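Local atomic coordinates of 2-hydroxyisobutyryl-CoA mutase large subunit (PDB entry 4R3U), a protein that catalyses, together with a small cobalamin-binding subunit, the isomerisation of 2-hydroxyisobutyryl-CoA and (S)-3-hydroxybutyryl-CoA. Residues 99-104 against 341-346; 363-368 against 376-381; 115-120 against 395-400; 146-149 against 153-156. All coordinates share one frame; numbering follows the deposited sequence.

All four contacts are buried and belong to the TIM-barrel part of the subunit. Interaction 1 lies nearest the chain centre: strands 97-102 and 340-344, either side of strand 375-377, meet only lightly, through a methyl and a backbone oxygen, while Arg99, Ile101, His341 and Gln343 line the acyl-CoA pocket. Interaction 2 sets that central strand against helix 357-370 by methyl packing. Farther out, interaction 3 joins helices 107-119 and 390-405 with leucine packing and an arginine grip at the border with the second subunit. Interaction 4, also farther out, joins two parts of one loop by one valine-alanine methyl contact, without a bond across. Thr378 links interactions 1, 2 and 3 by hydrogen bonds.

Interaction 1: residues 99-104 against 341-346; sequences RQIAGF and HCQTAA. With 3HC (3-hydroxybutanoyl-coenzyme A), chain E.
Arg99 and Ile101 face His341 and Gln343 inside the TIM barrel, on two parallel strands flanking strand 375-377, and the 3-hydroxybutanoyl-CoA tail threads the gap. The direct protein contacts are slight. Arg99 O lies at the edge of the His341 ring, 4.0 Å from CE1, and Ile101 CD1 touches Gln343 NE2 at 3.6 Å where these two side chains cross at about a right angle.

The ligand does most of the joining. The Arg99 chain leaves the backbone with CG anti to N (chi1 -173°) and bends at chi3 (-54°), which brings the guanidinium alongside the pantetheine arm. Its NH2 donates within the guanidinium plane to phosphate oxygen O4A of the ligand at 2.7 Å, while ligand O9P lies over one face. Ser375 OG, Ile125 O and Ser174 OG bond to NE, NH1 and NH2 respectively, fixing the rotation of the group. An alanine here would remove the guanidinium and is likely to leave phosphate oxygen O4A without this donor, as well as opening a gap beside the pantetheine arm.

Ser375 OG also bonds to His341 ND1 and so positions both residues. Gln343, extended beyond CG, places OE1 3.2 Å from ligand C2; its NE2 is bonded to Asn379 OD1. Ile101 CD1 comes within 3.5 Å of the substrate hydroxyl O3, close to Asp128, a residue inferred to be important for stereospecificity. Farther up the arm, the ligand amide oxygen O5P sits over the centre of the His341 ring, 3.1 Å above its plane.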
loop_
_atom_site.group_PDB
_atom_site.type_symbol
_atom_site.label_atom_id
_atom_site.label_comp_id
_atom_site.label_asym_id
_atom_site.label_seq_id
_atom_site.Cartn_x
_atom_site.Cartn_y
_atom_site.Cartn_z
ATOM N N ARG A 99 12.909 12.045 1.220
ATOM C CA ARG A 99 14.069 12.426 0.426
ATOM C C ARG A 99 14.141 11.619 -0.892
ATOM O O ARG A 99 14.659 10.491 -0.937
ATOM C CB ARG A 99 15.313 12.226 1.288
ATOM C CG ARG A 99 16.588 12.737 0.660
ATOM C CD ARG A 99 17.821 12.221 1.365
ATOM N NE ARG A 99 17.813 12.490 2.804
ATOM C CZ ARG A 99 18.130 13.655 3.355
ATOM N NH1 ARG A 99 18.465 14.688 2.594
ATOM N NH2 ARG A 99 18.101 13.800 4.668
ATOM N N GLN A 100 13.603 12.242 -1.968
ATOM C CA GLN A 100 13.519 11.701 -3.315
ATOM C C GLN A 100 14.744 12.021 -4.168
ATOM O O GLN A 100 15.188 13.180 -4.212
ATOM C CB GLN A 100 12.248 12.219 -4.014
ATOM C CG GLN A 100 10.951 11.786 -3.363
ATOM C CD GLN A 100 10.757 10.299 -3.331
ATOM O OE1 GLN A 100 10.755 9.683 -2.267
ATOM N NE2 GLN A 100 10.559 9.695 -4.488
ATOM N N ILE A 101 15.253 11.003 -4.892
ATOM C CA ILE A 101 16.402 11.155 -5.800
ATOM C C ILE A 101 15.997 12.067 -6.965
ATOM O O ILE A 101 14.893 11.948 -7.504
ATOM C CB ILE A 101 16.917 9.790 -6.360
ATOM C CG1 ILE A 101 17.408 8.808 -5.304
ATOM C CG2 ILE A 101 17.916 9.998 -7.436
ATOM C CD1 ILE A 101 17.043 7.359 -5.683
ATOM N N ALA A 102 16.910 12.954 -7.349
ATOM C CA ALA A 102 16.791 13.877 -8.477
ATOM C C ALA A 102 18.177 13.932 -9.146
ATOM O O ALA A 102 19.199 14.036 -8.453
ATOM C CB ALA A 102 16.376 15.267 -7.993
ATOM N N GLY A 103 18.197 13.834 -10.475
ATOM C CA GLY A 103 19.447 13.904 -11.208
ATOM C C GLY A 103 19.280 13.685 -12.687
ATOM O O GLY A 103 18.823 12.627 -13.110
ATOM N N PHE A 104 19.636 14.701 -13.479
ATOM C CA PHE A 104 19.635 14.721 -14.946
ATOM C C PHE A 104 20.169 16.051 -15.445
ATOM O O PHE A 104 20.057 17.068 -14.754
ATOM C CB PHE A 104 18.261 14.408 -15.569
ATOM C CG PHE A 104 17.129 15.323 -15.168
ATOM C CD1 PHE A 104 16.324 15.020 -14.075
ATOM C CD2 PHE A 104 16.829 16.457 -15.917
ATOM C CE1 PHE A 104 15.286 15.870 -13.701
ATOM C CE2 PHE A 104 15.771 17.286 -15.562
ATOM C CZ PHE A 104 15.011 16.992 -14.455
ATOM N N HIS A 341 19.040 5.401 5.850
ATOM C CA HIS A 341 18.206 5.867 4.762
ATOM C C HIS A 341 17.698 4.574 4.149
ATOM O O HIS A 341 18.402 3.552 4.147
ATOM C CB HIS A 341 19.006 6.645 3.708
ATOM C CG HIS A 341 18.219 6.945 2.450
ATOM N ND1 HIS A 341 17.201 7.886 2.430
ATOM C CD2 HIS A 341 18.298 6.381 1.227
ATOM C CE1 HIS A 341 16.705 7.864 1.217
ATOM N NE2 HIS A 341 17.341 6.994 0.450
ATOM N N CYS A 342 16.478 4.614 3.632
ATOM C CA CYS A 342 15.862 3.447 3.015
ATOM C C CYS A 342 15.318 3.826 1.634
ATOM O O CYS A 342 14.840 4.937 1.434
ATOM C CB CYS A 342 14.763 2.883 3.924
ATOM S SG CYS A 342 14.089 1.291 3.398
ATOM N N GLN A 343 15.405 2.898 0.689
ATOM C CA GLN A 343 14.820 3.051 -0.629
ATOM C C GLN A 343 14.053 1.783 -0.850
ATOM O O GLN A 343 14.527 0.711 -0.467
ATOM C CB GLN A 343 15.883 3.265 -1.720
ATOM C CG GLN A 343 15.287 3.579 -3.104
ATOM C CD GLN A 343 16.328 3.914 -4.149
ATOM O OE1 GLN A 343 17.494 4.198 -3.864
ATOM N NE2 GLN A 343 15.921 3.934 -5.389
ATOM N N THR A 344 12.856 1.897 -1.436
ATOM C CA THR A 344 12.009 0.762 -1.745
ATOM C C THR A 344 12.681 -0.037 -2.865
ATOM O O THR A 344 13.476 0.542 -3.636
ATOM C CB THR A 344 10.552 1.225 -1.986
ATOM O OG1 THR A 344 10.490 2.077 -3.131
ATOM C CG2 THR A 344 9.953 1.952 -0.771
ATOM N N ALA A 345 12.435 -1.381 -2.920
ATOM C CA ALA A 345 13.059 -2.238 -3.926
ATOM C C ALA A 345 12.596 -2.001 -5.356
ATOM O O ALA A 345 11.516 -2.450 -5.780
ATOM C CB ALA A 345 12.894 -3.696 -3.551
ATOM N N ALA A 346 13.462 -1.352 -6.127
ATOM C CA ALA A 346 13.283 -1.054 -7.541
ATOM C C ALA A 346 13.229 -2.396 -8.363
ATOM O O ALA A 346 12.453 -2.506 -9.323
ATOM C CB ALA A 346 14.437 -0.213 -7.976
HETATM N N1A 3HC E . 13.597 13.627 18.130
HETATM C C2A 3HC E . 14.606 14.705 18.248
HETATM N N3A 3HC E . 15.445 14.814 17.048
HETATM C C4A 3HC E . 15.264 14.003 15.978
HETATM C C5A 3HC E . 14.318 13.041 15.961
HETATM C C6A 3HC E . 13.517 12.852 17.034
HETATM N N6A 3HC E . 12.604 11.884 16.961
HETATM N N7A 3HC E . 14.390 12.434 14.774
HETATM C C8A 3HC E . 15.356 13.014 14.066
HETATM N N9A 3HC E . 15.914 13.958 14.817
HETATM C C1B 3HC E . 17.036 14.887 14.484
HETATM C C2B 3HC E . 18.349 14.163 14.266
HETATM O O2B 3HC E . 19.056 13.966 15.495
HETATM C C3B 3HC E . 19.082 15.110 13.330
HETATM O O3B 3HC E . 19.694 16.195 14.070
HETATM P P3B 3HC E . 21.198 16.716 13.799
HETATM O O7A 3HC E . 21.148 17.167 12.393
HETATM O O8A 3HC E . 21.322 17.809 14.795
HETATM O O9A 3HC E . 22.009 15.509 14.073
HETATM C C4B 3HC E . 17.966 15.693 12.471
HETATM O O4B 3HC E . 16.731 15.554 13.238
HETATM C C5B 3HC E . 17.882 14.981 11.110
HETATM O O5B 3HC E . 17.331 13.656 11.276
HETATM P P1A 3HC E . 18.145 12.287 10.932
HETATM O O1A 3HC E . 19.617 12.485 11.030
HETATM O O2A 3HC E . 17.536 11.188 11.700
HETATM O O3A 3HC E . 17.629 12.134 9.381
HETATM P P2A 3HC E . 18.411 12.581 8.029
HETATM O O4A 3HC E . 17.528 12.296 6.888
HETATM O O5A 3HC E . 18.989 13.941 8.160
HETATM O O6A 3HC E . 19.616 11.557 8.043
HETATM C CBP 3HC E . 20.898 9.584 7.463
HETATM C CCP 3HC E . 19.500 10.144 7.801
HETATM C CDP 3HC E . 21.736 9.695 8.744
HETATM C CEP 3HC E . 20.779 8.098 7.108
HETATM C CAP 3HC E . 21.575 10.401 6.311
HETATM O OAP 3HC E . 22.938 10.016 6.030
HETATM C C9P 3HC E . 20.742 10.591 5.011
HETATM O O9P 3HC E . 19.954 11.531 4.889
HETATM N N8P 3HC E . 21.005 9.737 4.009
HETATM C C7P 3HC E . 20.334 9.861 2.709
HETATM C C6P 3HC E . 20.992 8.946 1.686
HETATM C C5P 3HC E . 20.262 8.961 0.339
HETATM O O5P 3HC E . 19.202 9.567 0.162
HETATM N N4P 3HC E . 20.896 8.256 -0.605
HETATM C C3P 3HC E . 20.371 8.115 -1.955
HETATM C C2P 3HC E . 20.946 6.852 -2.537
HETATM S S1P 3HC E . 20.285 6.513 -4.198
HETATM C C1 3HC E . 21.235 5.018 -4.519
HETATM O O1 3HC E . 22.422 4.888 -4.227
HETATM C C2 3HC E . 20.461 3.827 -5.111
HETATM C C3 3HC E . 20.212 3.982 -6.613
HETATM O O3 3HC E . 19.505 5.194 -6.852
HETATM C C4 3HC E . 21.529 3.963 -7.404
#

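Interaction 2: residues 363-368 against 376-381; sequences LQALSA and LHTNGY. With 5AD (5'-deoxyadenosine), chain G.
The beta-alpha-beta unit formed by strand 340-344, helix 357-370 and strand 375-377 closes here, with Ala365 and Ala368 of the helix packed on Leu376 and Thr378. Leu376 forks over the helix: with CG anti to its backbone N (chi1 180°), it sends CD1 to within 3.8 Å of Ala368 CB and CD2 to within 4.1 Å of Ala365 CB, one helical turn apart. The same Ala365 CB meets Thr378 CG2 at 3.6 Å. Thr378 thereby turns its methyl to the helix, while its OG1 is bonded to Ala396 O and Gln400 NE2 of helix 390-405.

A water adds a polar link beside the methyl groups. It donates to Gln364 OE1 at 2.8 Å and accepts a weak bond from Asn379 ND2, which also bonds to Thr344 O.

His377, between Leu376 and Thr378, and Asn379 just after them approach the cofactor fragment. Asn379 OD1 comes 3.4 Å from O3' of 5'-deoxyadenosine, and His377 NE2 lies 3.8 Å from its O2'. A helix packed on the outer side of a strand whose other side faces the ligand is the beta-alpha-beta layering of a TIM barrel.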
loop_
_atom_site.group_PDB
_atom_site.type_symbol
_atom_site.label_atom_id
_atom_site.label_comp_id
_atom_site.label_asym_id
_atom_site.label_seq_id
_atom_site.Cartn_x
_atom_site.Cartn_y
_atom_site.Cartn_z
ATOM N N LEU A 363 3.487 -0.839 0.186
ATOM C CA LEU A 363 3.813 -1.871 1.156
ATOM C C LEU A 363 5.272 -1.755 1.628
ATOM O O LEU A 363 5.532 -1.829 2.838
ATOM C CB LEU A 363 3.496 -3.270 0.573
ATOM C CG LEU A 363 2.074 -3.449 0.031
ATOM C CD1 LEU A 363 1.881 -4.803 -0.567
ATOM C CD2 LEU A 363 1.011 -3.163 1.087
ATOM N N GLN A 364 6.197 -1.531 0.667
ATOM C CA GLN A 364 7.626 -1.372 0.904
ATOM C C GLN A 364 7.935 -0.100 1.718
ATOM O O GLN A 364 8.749 -0.155 2.630
ATOM C CB GLN A 364 8.397 -1.428 -0.409
ATOM C CG GLN A 364 8.411 -2.818 -1.025
ATOM C CD GLN A 364 8.784 -2.796 -2.483
ATOM O OE1 GLN A 364 9.491 -1.893 -2.950
ATOM N NE2 GLN A 364 8.321 -3.802 -3.244
ATOM N N ALA A 365 7.221 1.020 1.447
ATOM C CA ALA A 365 7.335 2.235 2.210
ATOM C C ALA A 365 6.886 1.954 3.655
ATOM O O ALA A 365 7.573 2.362 4.591
ATOM C CB ALA A 365 6.481 3.314 1.591
ATOM N N LEU A 366 5.769 1.234 3.841
ATOM C CA LEU A 366 5.245 0.874 5.158
ATOM C C LEU A 366 6.235 0.022 5.969
ATOM O O LEU A 366 6.417 0.293 7.154
ATOM C CB LEU A 366 3.850 0.219 5.071
ATOM C CG LEU A 366 3.164 -0.104 6.436
ATOM C CD1 LEU A 366 2.992 1.180 7.313
ATOM C CD2 LEU A 366 1.870 -0.834 6.232
ATOM N N SER A 367 6.882 -0.975 5.333
ATOM C CA SER A 367 7.922 -1.822 5.937
ATOM C C SER A 367 9.084 -0.934 6.451
ATOM O O SER A 367 9.603 -1.175 7.532
ATOM C CB SER A 367 8.471 -2.811 4.908
ATOM O OG SER A 367 7.800 -4.057 4.891
ATOM N N ALA A 368 9.467 0.096 5.691
ATOM C CA ALA A 368 10.541 1.020 6.077
ATOM C C ALA A 368 10.191 1.834 7.336
ATOM O O ALA A 368 11.043 2.013 8.216
ATOM C CB ALA A 368 10.867 1.954 4.917
ATOM N N LEU A 376 13.680 8.210 3.709
ATOM C CA LEU A 376 13.068 7.315 2.744
ATOM C C LEU A 376 12.867 7.893 1.374
ATOM O O LEU A 376 12.304 8.979 1.232
ATOM C CB LEU A 376 11.733 6.771 3.295
ATOM C CG LEU A 376 10.880 5.793 2.444
ATOM C CD1 LEU A 376 11.608 4.476 2.194
ATOM C CD2 LEU A 376 9.526 5.567 3.086
ATOM N N HIS A 377 13.273 7.113 0.348
ATOM C CA HIS A 377 12.989 7.369 -1.041
ATOM C C HIS A 377 11.987 6.261 -1.457
ATOM O O HIS A 377 12.271 5.058 -1.327
ATOM C CB HIS A 377 14.251 7.261 -1.925
ATOM C CG HIS A 377 13.952 7.324 -3.407
ATOM N ND1 HIS A 377 14.045 8.516 -4.122
ATOM C CD2 HIS A 377 13.551 6.343 -4.253
ATOM C CE1 HIS A 377 13.672 8.226 -5.356
ATOM N NE2 HIS A 377 13.393 6.928 -5.492
ATOM N N THR A 378 10.841 6.678 -2.013
ATOM C CA THR A 378 9.879 5.769 -2.612
ATOM C C THR A 378 10.085 5.840 -4.127
ATOM O O THR A 378 10.212 6.945 -4.682
ATOM C CB THR A 378 8.440 6.085 -2.178
ATOM O OG1 THR A 378 8.270 7.489 -2.059
ATOM C CG2 THR A 378 8.061 5.406 -0.879
ATOM N N ASN A 379 10.116 4.672 -4.805
ATOM C CA ASN A 379 10.329 4.667 -6.246
ATOM C C ASN A 379 9.097 5.127 -7.004
ATOM O O ASN A 379 8.006 5.128 -6.426
ATOM C CB ASN A 379 10.786 3.288 -6.736
ATOM C CG ASN A 379 12.037 2.805 -6.087
ATOM O OD1 ASN A 379 12.951 3.577 -5.794
ATOM N ND2 ASN A 379 12.076 1.510 -5.804
ATOM N N GLY A 380 9.300 5.549 -8.261
ATOM C CA GLY A 380 8.247 5.965 -9.172
ATOM C C GLY A 380 7.665 4.730 -9.849
ATOM O O GLY A 380 8.355 3.703 -9.974
ATOM N N TYR A 381 6.372 4.829 -10.307
ATOM C CA TYR A 381 5.692 3.742 -10.997
ATOM C C TYR A 381 6.355 3.441 -12.343
ATOM O O TYR A 381 6.183 2.341 -12.877
ATOM C CB TYR A 381 4.176 4.001 -11.136
ATOM C CG TYR A 381 3.834 5.376 -11.674
ATOM C CD1 TYR A 381 4.128 5.730 -12.997
ATOM C CD2 TYR A 381 3.163 6.305 -10.887
ATOM C CE1 TYR A 381 3.788 6.991 -13.504
ATOM C CE2 TYR A 381 2.821 7.569 -11.385
ATOM C CZ TYR A 381 3.129 7.905 -12.691
ATOM O OH TYR A 381 2.766 9.150 -13.172
HETATM N N1 5AD G . 16.271 10.523 -10.830
HETATM C C2 5AD G . 15.487 9.792 -9.938
HETATM N N3 5AD G . 15.839 8.448 -9.658
HETATM C C4 5AD G . 16.971 7.937 -10.189
HETATM N N9 5AD G . 17.541 6.732 -10.107
HETATM C C8 5AD G . 18.704 6.793 -10.761
HETATM N N7 5AD G . 18.831 7.983 -11.324
HETATM C C5 5AD G . 17.769 8.708 -10.958
HETATM C C6 5AD G . 17.419 9.970 -11.252
HETATM N N6 5AD G . 18.240 10.612 -12.066
HETATM C "C1'" 5AD G . 17.257 5.598 -9.211
HETATM C "C2'" 5AD G . 15.991 4.856 -9.465
HETATM C "C3'" 5AD G . 16.377 3.446 -9.050
HETATM C "C4'" 5AD G . 17.846 3.508 -8.627
HETATM C "C5'" 5AD G . 18.596 2.308 -9.194
HETATM O "O4'" 5AD G . 18.310 4.630 -9.333
HETATM O "O2'" 5AD G . 14.986 5.339 -8.563
HETATM O "O3'" 5AD G . 15.532 3.025 -7.962
HETATM O O HOH W 1 9.449 0.250 -4.759
#

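Interaction 3: residues 115-120 against 395-400; sequences KYLIAQ and MALRTQ
Gln120, in segment 115-120, faces Leu397 and Arg398 of helix 390-405. From its backbone outward, CB rests 3.7 Å from Leu397 CD1. CG, anti to the carbonyl carbon (chi1 -63°), lies over one face of the Tyr116 ring, offset toward the rim and 3.5 Å above its plane. A bend at chi2 (-39°) then swings the amide toward the arginine, where OE1 accepts a weak bond from Arg398 NH2 at 2.8 Å. The poor angle at that hydrogen, 122°, goes with amide and guanidinium planes inclined to one another.

The straighter bond is to the backbone: Arg398 NH1 donates to Gln120 O at 2.9 Å, within both the carbonyl and guanidinium planes. Gln401 strengthens this corner, its OE1 taking NH1 and its NE2 giving to the same Gln120 O. Across the border with the second large subunit, Arg398 NH2 forms a salt bridge with Glu485 of that subunit. Replacing Arg398 with an alanine would probably leave that Glu485 carboxylate without its charge partner and take from Gln120 its guanidinium link to helix 390-405.

Beneath the polar grip, Leu397 CD1 packs on Leu117 CD2 at 4.2 Å. The two helices follow strands 97-102 and 375-377, neighbours in the parallel sheet, so this is the side-by-side helix packing of the outer layer of a TIM barrel.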
loop_
_atom_site.group_PDB
_atom_site.type_symbol
_atom_site.label_atom_id
_atom_site.label_comp_id
_atom_site.label_asym_id
_atom_site.label_seq_id
_atom_site.Cartn_x
_atom_site.Cartn_y
_atom_site.Cartn_z
ATOM N N LYS A 115 13.435 21.923 -6.532
ATOM C CA LYS A 115 12.396 22.925 -6.245
ATOM C C LYS A 115 10.999 22.357 -6.399
ATOM O O LYS A 115 10.176 22.561 -5.505
ATOM C CB LYS A 115 12.637 24.212 -7.040
ATOM C CG LYS A 115 13.945 24.874 -6.613
ATOM C CD LYS A 115 14.380 26.013 -7.500
ATOM C CE LYS A 115 15.484 26.811 -6.849
ATOM N NZ LYS A 115 16.212 27.643 -7.852
ATOM N N TYR A 116 10.756 21.563 -7.466
ATOM C CA TYR A 116 9.488 20.873 -7.686
ATOM C C TYR A 116 9.195 19.905 -6.524
ATOM O O TYR A 116 8.082 19.902 -5.971
ATOM C CB TYR A 116 9.513 20.087 -9.007
ATOM C CG TYR A 116 8.296 19.216 -9.174
ATOM C CD1 TYR A 116 7.083 19.754 -9.604
ATOM C CD2 TYR A 116 8.327 17.864 -8.823
ATOM C CE1 TYR A 116 5.939 18.960 -9.719
ATOM C CE2 TYR A 116 7.183 17.068 -8.907
ATOM C CZ TYR A 116 5.998 17.618 -9.378
ATOM O OH TYR A 116 4.879 16.840 -9.509
ATOM N N LEU A 117 10.190 19.046 -6.202
ATOM C CA LEU A 117 10.135 18.032 -5.144
ATOM C C LEU A 117 9.887 18.669 -3.789
ATOM O O LEU A 117 9.064 18.156 -3.029
ATOM C CB LEU A 117 11.429 17.172 -5.140
ATOM C CG LEU A 117 11.657 16.264 -6.357
ATOM C CD1 LEU A 117 13.025 15.664 -6.327
ATOM C CD2 LEU A 117 10.577 15.181 -6.463
ATOM N N ILE A 118 10.562 19.805 -3.496
ATOM C CA ILE A 118 10.338 20.585 -2.267
ATOM C C ILE A 118 8.894 21.128 -2.224
ATOM O O ILE A 118 8.216 20.977 -1.216
ATOM C CB ILE A 118 11.445 21.670 -2.054
ATOM C CG1 ILE A 118 12.797 20.952 -1.738
ATOM C CG2 ILE A 118 11.056 22.683 -0.945
ATOM C CD1 ILE A 118 14.070 21.766 -1.855
ATOM N N ALA A 119 8.411 21.696 -3.314
ATOM C CA ALA A 119 7.037 22.210 -3.414
ATOM C C ALA A 119 6.006 21.081 -3.195
ATOM O O ALA A 119 4.926 21.356 -2.692
ATOM C CB ALA A 119 6.821 22.854 -4.777
ATOM N N GLN A 120 6.338 19.826 -3.599
ATOM C CA GLN A 120 5.495 18.640 -3.416
ATOM C C GLN A 120 5.579 18.001 -2.022
ATOM O O GLN A 120 4.814 17.082 -1.729
ATOM C CB GLN A 120 5.708 17.597 -4.523
ATOM C CG GLN A 120 5.329 18.057 -5.939
ATOM C CD GLN A 120 4.090 18.918 -6.081
ATOM O OE1 GLN A 120 3.044 18.704 -5.484
ATOM N NE2 GLN A 120 4.187 19.908 -6.893
ATOM N N MET A 395 3.637 11.133 -6.893
ATOM C CA MET A 395 2.907 9.957 -6.394
ATOM C C MET A 395 3.699 9.247 -5.290
ATOM O O MET A 395 3.102 8.824 -4.277
ATOM C CB MET A 395 2.546 9.023 -7.536
ATOM C CG MET A 395 1.814 7.724 -7.099
ATOM S SD MET A 395 0.219 7.981 -6.287
ATOM C CE MET A 395 -0.731 8.781 -7.614
ATOM N N ALA A 396 5.047 9.175 -5.450
ATOM C CA ALA A 396 5.956 8.582 -4.479
ATOM C C ALA A 396 5.939 9.374 -3.186
ATOM O O ALA A 396 5.941 8.774 -2.121
ATOM C CB ALA A 396 7.352 8.502 -5.053
ATOM N N LEU A 397 5.843 10.713 -3.264
ATOM C CA LEU A 397 5.740 11.566 -2.076
ATOM C C LEU A 397 4.358 11.433 -1.412
ATOM O O LEU A 397 4.305 11.316 -0.193
ATOM C CB LEU A 397 6.062 13.034 -2.409
ATOM C CG LEU A 397 7.538 13.344 -2.636
ATOM C CD1 LEU A 397 7.714 14.640 -3.418
ATOM C CD2 LEU A 397 8.297 13.383 -1.312
ATOM N N ARG A 398 3.252 11.378 -2.203
ATOM C CA ARG A 398 1.896 11.222 -1.669
ATOM C C ARG A 398 1.762 9.919 -0.888
ATOM O O ARG A 398 1.066 9.878 0.138
ATOM C CB ARG A 398 0.826 11.333 -2.776
ATOM C CG ARG A 398 0.718 12.692 -3.469
ATOM C CD ARG A 398 0.236 13.832 -2.590
ATOM N NE ARG A 398 0.337 15.103 -3.301
ATOM C CZ ARG A 398 1.342 15.970 -3.170
ATOM N NH1 ARG A 398 2.343 15.721 -2.339
ATOM N NH2 ARG A 398 1.348 17.095 -3.871
ATOM N N THR A 399 2.469 8.870 -1.358
ATOM C CA THR A 399 2.538 7.550 -0.735
ATOM C C THR A 399 3.064 7.696 0.697
ATOM O O THR A 399 2.429 7.211 1.647
ATOM C CB THR A 399 3.422 6.594 -1.587
ATOM O OG1 THR A 399 2.910 6.547 -2.929
ATOM C CG2 THR A 399 3.504 5.188 -1.010
ATOM N N GLN A 400 4.201 8.398 0.848
ATOM C CA GLN A 400 4.858 8.630 2.131
ATOM C C GLN A 400 3.952 9.446 3.063
ATOM O O GLN A 400 3.770 9.087 4.223
ATOM C CB GLN A 400 6.231 9.313 1.906
ATOM C CG GLN A 400 7.295 8.370 1.345
ATOM C CD GLN A 400 8.702 8.942 1.417
ATOM O OE1 GLN A 400 9.246 9.200 2.501
ATOM N NE2 GLN A 400 9.352 9.110 0.266
#

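Interaction 4: residues 146-149 against 153-156; sequences GEVG and VAID
Asp156 OD2 is gripped by three groups, Ser139 OG, Thr509 OG1 and Gln505 NE2, and ties down the end of a loop whose two limbs meet at Val148 and Ala154. That meeting is apolar and small. Val148 places CG1 anti to its backbone N (chi1 -169°), and this methyl touches Ala154 CB at 3.9 Å. Ala154 CB also lies 4.2 Å from the backbone N of Gly149, which donates no bond across the contact but is hydrogen-bonded to Asp130 OD2.

Gly149 has a positive phi (60°), which favours glycine, where the chain turns; its CA stands 4.9 Å from Val153 CA. Gly105 makes backbone hydrogen bonds to both Gly149 and Ala154, tying the two limbs to the segment that follows strand 97-102. From helix 501-515, Gln505 packs against Val148 and Ala154 alike, besides its bond to Asp156.

Glu147, just before Val148, bonds through OE1 to Leu26 N of the small cobalamin-binding subunit, so the region also touches the partner chain. Val153 in turn makes backbone bonds to Asp128, at the end of strand 125-128, and Asp130 just after it. Nearest atoms of Gly149 and of 5'-deoxyadenosine or cobalamin are about 9 Å apart. Bonded to Gly105 and Asp130, which follow strands 97-102 and 125-128, this loop belongs to the carboxy-terminal ends of the strands, the side of a TIM barrel that carries the active site.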
loop_
_atom_site.group_PDB
_atom_site.type_symbol
_atom_site.label_atom_id
_atom_site.label_comp_id
_atom_site.label_asym_id
_atom_site.label_seq_id
_atom_site.Cartn_x
_atom_site.Cartn_y
_atom_site.Cartn_z
ATOM N N GLY A 146 28.247 10.493 -25.090
ATOM C CA GLY A 146 26.865 10.014 -25.032
ATOM C C GLY A 146 26.308 9.720 -23.648
ATOM O O GLY A 146 25.189 9.235 -23.530
ATOM N N GLU A 147 27.067 10.015 -22.578
ATOM C CA GLU A 147 26.659 9.710 -21.206
ATOM C C GLU A 147 26.498 10.941 -20.316
ATOM O O GLU A 147 26.100 10.788 -19.157
ATOM C CB GLU A 147 27.629 8.694 -20.560
ATOM C CG GLU A 147 27.765 7.391 -21.332
ATOM C CD GLU A 147 27.909 6.122 -20.523
ATOM O OE1 GLU A 147 28.644 5.217 -20.979
ATOM O OE2 GLU A 147 27.254 6.010 -19.464
ATOM N N VAL A 148 26.772 12.155 -20.848
ATOM C CA VAL A 148 26.683 13.399 -20.046
ATOM C C VAL A 148 25.231 13.754 -19.674
ATOM O O VAL A 148 24.404 13.912 -20.572
ATOM C CB VAL A 148 27.411 14.610 -20.699
ATOM C CG1 VAL A 148 27.519 15.762 -19.704
ATOM C CG2 VAL A 148 28.786 14.212 -21.220
ATOM N N GLY A 149 24.961 13.882 -18.367
ATOM C CA GLY A 149 23.667 14.249 -17.802
ATOM C C GLY A 149 22.518 13.317 -18.121
ATOM O O GLY A 149 21.351 13.675 -17.912
ATOM N N VAL A 153 22.791 13.933 -12.761
ATOM C CA VAL A 153 23.353 15.249 -13.034
ATOM C C VAL A 153 24.868 15.154 -13.347
ATOM O O VAL A 153 25.550 14.260 -12.839
ATOM C CB VAL A 153 23.021 16.283 -11.914
ATOM C CG1 VAL A 153 23.836 16.045 -10.650
ATOM C CG2 VAL A 153 23.212 17.716 -12.393
ATOM N N ALA A 154 25.380 16.092 -14.166
ATOM C CA ALA A 154 26.791 16.195 -14.485
ATOM C C ALA A 154 27.427 17.209 -13.538
ATOM O O ALA A 154 26.935 18.343 -13.431
ATOM C CB ALA A 154 26.966 16.650 -15.921
ATOM N N ILE A 155 28.485 16.785 -12.807
ATOM C CA ILE A 155 29.257 17.677 -11.963
ATOM C C ILE A 155 30.737 17.510 -12.348
ATOM O O ILE A 155 31.300 16.420 -12.205
ATOM C CB ILE A 155 28.988 17.614 -10.417
ATOM C CG1 ILE A 155 27.472 17.675 -10.063
ATOM C CG2 ILE A 155 29.798 18.723 -9.657
ATOM C CD1 ILE A 155 26.773 19.053 -10.168
ATOM N N ASP A 156 31.352 18.586 -12.883
ATOM C CA ASP A 156 32.773 18.565 -13.278
ATOM C C ASP A 156 33.535 19.534 -12.433
ATOM O O ASP A 156 34.675 19.266 -12.095
ATOM C CB ASP A 156 32.984 18.916 -14.773
ATOM C CG ASP A 156 32.362 17.957 -15.768
ATOM O OD1 ASP A 156 32.110 16.809 -15.401
ATOM O OD2 ASP A 156 32.117 18.364 -16.906
#